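Local structure of reticulocyte-binding protein 2a (Plasmodium vivax, 4Z8N) at residues 184-188 against 204-208. The protein is inferred to mediate attachment of the parasite to reticulocytes during cell invasion, through the largely helical erythrocyte-binding domain to which this chain corresponds. Sequence-based numbering, arbitrary orientation.
Sequences GVTLM and INFLQ
The Gln208 side-chain amide has the Gly184-Val185 peptide obliquely over one face and the CG2 methyl of its own helix neighbour Ile204 on the other. Val185 N is more nearly above Gln208 CD, at 3.9 Å, and Gly184 C is displaced toward the edge. The peptide plane is tilted from the amide by about 50°. Val185 CG2 lies over the same face, 4.2 Å from Gln208 CD. Met188 CG comes near the amide edge, slightly to the Ile204 side. Gln208 reaches the other backbone because it is extended beyond CG (chi2 170°). Gly184 has no side chain to block its approach. At the Asn205 amide, Met188 CE comes edge-on to ND2, in the amide plane, at 3.5 Å. Met188 bends at chi2 (-54°) and chi3, which curls its thioether around Ile204 CG2, across that side chain at about a right angle. Lys192 NZ bonds Met188 O within its own helix and reaches Asn205 OD1 only weakly. Ile204 also touches Leu287 of helix 246-297. Helices 168-194 and 199-237 form an antiparallel hairpin here. Van der Waals packing mainly holds the contact: Ile201 O satisfies Asn205 ND2, while Gln208's buried amide lies by the Gly184 carbonyl and Tyr288 OH, its bonding unsettled.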
loop_
_atom_site.group_PDB
_atom_site.type_symbol
_atom_site.label_atom_id
_atom_site.label_comp_id
_atom_site.label_asym_id
_atom_site.label_seq_id
_atom_site.Cartn_x
_atom_site.Cartn_y
_atom_site.Cartn_z
ATOM N N GLY A 184 -19.553 -0.184 16.853
ATOM C CA GLY A 184 -20.053 -1.517 16.563
ATOM C C GLY A 184 -19.427 -2.581 17.451
ATOM O O GLY A 184 -20.119 -3.476 17.934
ATOM N N VAL A 185 -18.116 -2.480 17.667
ATOM C CA VAL A 185 -17.393 -3.426 18.522
ATOM C C VAL A 185 -17.902 -3.366 19.953
ATOM O O VAL A 185 -18.202 -4.394 20.558
ATOM C CB VAL A 185 -15.869 -3.168 18.488
ATOM C CG1 VAL A 185 -15.164 -4.001 19.541
ATOM C CG2 VAL A 185 -15.299 -3.472 17.095
ATOM N N THR A 186 -18.016 -2.154 20.478
ATOM C CA THR A 186 -18.526 -1.940 21.824
ATOM C C THR A 186 -19.946 -2.478 21.964
ATOM O O THR A 186 -20.280 -3.136 22.947
ATOM C CB THR A 186 -18.504 -0.448 22.187
ATOM O OG1 THR A 186 -17.150 0.022 22.182
ATOM C CG2 THR A 186 -19.118 -0.223 23.557
ATOM N N LEU A 187 -20.776 -2.197 20.966
ATOM C CA LEU A 187 -22.146 -2.692 20.937
ATOM C C LEU A 187 -22.203 -4.221 20.996
ATOM O O LEU A 187 -23.019 -4.792 21.724
ATOM C CB LEU A 187 -22.858 -2.186 19.682
ATOM C CG LEU A 187 -24.266 -2.724 19.433
ATOM C CD1 LEU A 187 -25.222 -2.266 20.525
ATOM C CD2 LEU A 187 -24.762 -2.298 18.061
ATOM N N MET A 188 -21.329 -4.879 20.238
ATOM C CA MET A 188 -21.307 -6.339 20.185
ATOM C C MET A 188 -20.840 -6.956 21.504
ATOM O O MET A 188 -21.198 -8.091 21.821
ATOM C CB MET A 188 -20.423 -6.825 19.034
ATOM C CG MET A 188 -21.007 -6.565 17.652
ATOM S SD MET A 188 -22.672 -7.232 17.427
ATOM C CE MET A 188 -22.363 -8.990 17.588
ATOM N N ILE A 204 -19.956 -11.049 12.409
ATOM C CA ILE A 204 -19.992 -9.602 12.620
ATOM C C ILE A 204 -18.684 -9.129 13.244
ATOM O O ILE A 204 -18.018 -8.200 12.771
ATOM C CB ILE A 204 -21.176 -9.229 13.537
ATOM C CG1 ILE A 204 -22.494 -9.403 12.794
ATOM C CG2 ILE A 204 -21.066 -7.821 14.057
ATOM C CD1 ILE A 204 -23.703 -9.103 13.640
ATOM N N ASN A 205 -18.370 -9.786 14.347
ATOM C CA ASN A 205 -17.086 -9.788 15.018
ATOM C C ASN A 205 -15.856 -9.952 14.132
ATOM O O ASN A 205 -14.916 -9.189 14.274
ATOM C CB ASN A 205 -17.197 -10.904 16.030
ATOM C CG ASN A 205 -17.709 -10.423 17.357
ATOM O OD1 ASN A 205 -16.890 -10.092 18.197
ATOM N ND2 ASN A 205 -19.024 -10.040 17.416
ATOM N N PHE A 206 -15.864 -10.912 13.208
ATOM C CA PHE A 206 -14.762 -11.059 12.248
ATOM C C PHE A 206 -14.693 -9.936 11.198
ATOM O O PHE A 206 -13.615 -9.414 10.884
ATOM C CB PHE A 206 -14.880 -12.403 11.541
ATOM C CG PHE A 206 -13.951 -12.564 10.376
ATOM C CD1 PHE A 206 -12.603 -12.805 10.580
ATOM C CD2 PHE A 206 -14.429 -12.498 9.078
ATOM C CE1 PHE A 206 -11.751 -12.967 9.517
ATOM C CE2 PHE A 206 -13.581 -12.659 8.010
ATOM C CZ PHE A 206 -12.239 -12.894 8.228
ATOM N N LEU A 207 -15.853 -9.594 10.644
ATOM C CA LEU A 207 -15.961 -8.565 9.611
ATOM C C LEU A 207 -15.609 -7.166 10.130
ATOM O O LEU A 207 -14.867 -6.438 9.478
ATOM C CB LEU A 207 -17.368 -8.565 9.018
ATOM C CG LEU A 207 -17.570 -7.713 7.769
ATOM C CD1 LEU A 207 -16.464 -7.957 6.761
ATOM C CD2 LEU A 207 -18.908 -8.032 7.164
ATOM N N GLN A 208 -16.003 -6.862 11.365
ATOM C CA GLN A 208 -15.598 -5.646 12.055
ATOM C C GLN A 208 -14.100 -5.598 12.233
ATOM O O GLN A 208 -13.502 -4.576 12.068
ATOM C CB GLN A 208 -16.257 -5.481 13.427
ATOM C CG GLN A 208 -17.688 -5.014 13.413
ATOM C CD GLN A 208 -18.385 -5.084 14.755
ATOM O OE1 GLN A 208 -19.481 -4.635 14.889
ATOM N NE2 GLN A 208 -17.752 -5.654 15.726
#